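Local coordinates for Syntaxin1 (Monosiga brevicollis, PDB 2XHE), which probably acts as a SNAP receptor (SNARE) of the syntaxin family in membrane transport, at residues Q158-K162 with L222-L226. Residues are numbered along the deposited sequence; the frame is centred on the assembly and turned at random.
Sequences QAENK and LERSL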
loop_
_atom_site.group_PDB
_atom_site.type_symbol
_atom_site.label_atom_id
_atom_site.label_comp_id
_atom_site.label_asym_id
_atom_site.label_seq_id
_atom_site.Cartn_x
_atom_site.Cartn_y
_atom_site.Cartn_z
ATOM N N GLN B 158 28.025 16.541 1.878
ATOM C CA GLN B 158 28.753 17.781 1.591
ATOM C C GLN B 158 28.373 18.915 2.546
ATOM O O GLN B 158 29.221 19.445 3.261
ATOM C CB GLN B 158 28.563 18.219 0.133
ATOM C CG GLN B 158 29.232 17.299 -0.895
ATOM C CD GLN B 158 30.762 17.258 -0.781
ATOM O OE1 GLN B 158 31.473 17.888 -1.563
ATOM N NE2 GLN B 158 31.264 16.503 0.186
ATOM N N ALA B 159 27.101 19.286 2.558
ATOM C CA ALA B 159 26.624 20.306 3.486
ATOM C C ALA B 159 26.839 19.907 4.948
ATOM O O ALA B 159 27.151 20.751 5.782
ATOM C CB ALA B 159 25.167 20.606 3.231
ATOM N N GLU B 160 26.664 18.622 5.247
ATOM C CA GLU B 160 26.896 18.089 6.590
ATOM C C GLU B 160 28.316 18.379 7.052
ATOM O O GLU B 160 28.533 18.803 8.188
ATOM C CB GLU B 160 26.642 16.577 6.614
ATOM C CG GLU B 160 26.978 15.865 7.921
ATOM C CD GLU B 160 26.567 14.389 7.908
ATOM O OE1 GLU B 160 27.218 13.579 8.602
ATOM O OE2 GLU B 160 25.595 14.034 7.200
ATOM N N ASN B 161 29.277 18.147 6.159
ATOM C CA ASN B 161 30.687 18.382 6.458
ATOM C C ASN B 161 31.073 19.861 6.395
ATOM O O ASN B 161 31.924 20.306 7.159
ATOM C CB ASN B 161 31.601 17.541 5.551
ATOM C CG ASN B 161 31.955 16.183 6.161
ATOM O OD1 ASN B 161 31.741 15.136 5.548
ATOM N ND2 ASN B 161 32.502 16.201 7.369
ATOM N N LYS B 162 30.443 20.620 5.499
ATOM C CA LYS B 162 30.754 22.042 5.357
ATOM C C LYS B 162 30.311 22.853 6.574
ATOM O O LYS B 162 30.877 23.907 6.873
ATOM C CB LYS B 162 30.118 22.619 4.094
ATOM C CG LYS B 162 30.271 24.127 3.970
ATOM C CD LYS B 162 29.112 24.716 3.199
ATOM C CE LYS B 162 28.837 26.151 3.610
ATOM N NZ LYS B 162 27.428 26.534 3.290
ATOM N N LEU B 222 33.257 22.698 -1.238
ATOM C CA LEU B 222 31.956 22.197 -0.830
ATOM C C LEU B 222 30.825 23.114 -1.284
ATOM O O LEU B 222 29.674 22.692 -1.374
ATOM C CB LEU B 222 31.915 22.042 0.687
ATOM C CG LEU B 222 33.026 21.165 1.251
ATOM C CD1 LEU B 222 32.796 20.911 2.724
ATOM C CD2 LEU B 222 33.085 19.857 0.492
ATOM N N GLU B 223 31.155 24.368 -1.571
ATOM C CA GLU B 223 30.156 25.349 -1.976
ATOM C C GLU B 223 29.806 25.289 -3.462
ATOM O O GLU B 223 28.639 25.420 -3.829
ATOM C CB GLU B 223 30.592 26.765 -1.587
ATOM C CG GLU B 223 30.185 27.182 -0.186
ATOM C CD GLU B 223 28.692 27.455 -0.056
ATOM O OE1 GLU B 223 27.892 26.844 -0.802
ATOM O OE2 GLU B 223 28.320 28.285 0.803
ATOM N N ARG B 224 30.806 25.111 -4.320
ATOM C CA ARG B 224 30.518 24.941 -5.742
ATOM C C ARG B 224 30.091 23.501 -6.000
ATOM O O ARG B 224 29.582 23.169 -7.071
ATOM C CB ARG B 224 31.686 25.376 -6.639
ATOM C CG ARG B 224 33.055 24.886 -6.216
ATOM C CD ARG B 224 34.103 25.286 -7.249
ATOM N NE ARG B 224 35.459 25.208 -6.714
ATOM C CZ ARG B 224 36.019 26.161 -5.974
ATOM N NH1 ARG B 224 35.330 27.256 -5.682
ATOM N NH2 ARG B 224 37.261 26.018 -5.524
ATOM N N SER B 225 30.283 22.652 -4.997
ATOM C CA SER B 225 29.712 21.318 -5.029
ATOM C C SER B 225 28.203 21.447 -4.819
ATOM O O SER B 225 27.412 21.041 -5.668
ATOM C CB SER B 225 30.337 20.432 -3.951
ATOM O OG SER B 225 30.171 19.059 -4.268
ATOM N N LEU B 226 27.810 22.035 -3.691
ATOM C CA LEU B 226 26.399 22.273 -3.395
ATOM C C LEU B 226 25.696 23.026 -4.526
ATOM O O LEU B 226 24.514 22.804 -4.794
ATOM C CB LEU B 226 26.247 23.021 -2.071
ATOM C CG LEU B 226 26.750 22.251 -0.847
ATOM C CD1 LEU B 226 26.855 23.167 0.356
ATOM C CD2 LEU B 226 25.865 21.048 -0.536
#
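Leu222 reaches between Gln158 and Lys162 where helix 214-237, in the SNARE-homology region of this syntaxin, lies antiparallel on helix 131-171, in the range matched to the syntaxin family. The pairing is consistent with the closed form of syntaxins, in which the SNARE helix folds back on the three-helix Habc bundle. The two short segments meet at 151°, with their axes 9.8 Å apart.

The contact is a worked example of a leucine-centred interface with a polar pair on each flank. The two methyls of Leu222 divide the work: CD1 lies against the first methylene of the lysine, 3.5 Å from Lys162 CB, while CD2 faces the end of the glutamine, its chain crossing that of Gln158 at about a right angle. Gln158, bent at chi2, curls its amide toward the SNARE-region helix and uses both ends of it. Ser225 OG donates to Gln158 OE1 over 3.2 Å, lying in the carbonyl plane on a lone pair, with a C=O to donor angle of 119°. The opposite end of the amide, NE2, is hydrogen-bonded to His71 of helix 44-72, so one buried side chain links three helices. A leucine here would probably leave the Ser225 hydroxyl and the His71 ring without their amide partner, and the link between the three helices without its hydrogen bonds.

Leu226 continues the apolar strip: its CD2 touches Ala159 CB at 3.9 Å, and its CD1 lies as close to Lys162 CD. Lys162 slants across Leu226, its CB on Leu222; with CG anti to the backbone N (chi1 173°) and the rest extended, its ammonium reaches Glu223, forming a salt bridge whose hydrogen bond is weak, Lys162 NZ to Glu223 OE2 3.2 Å.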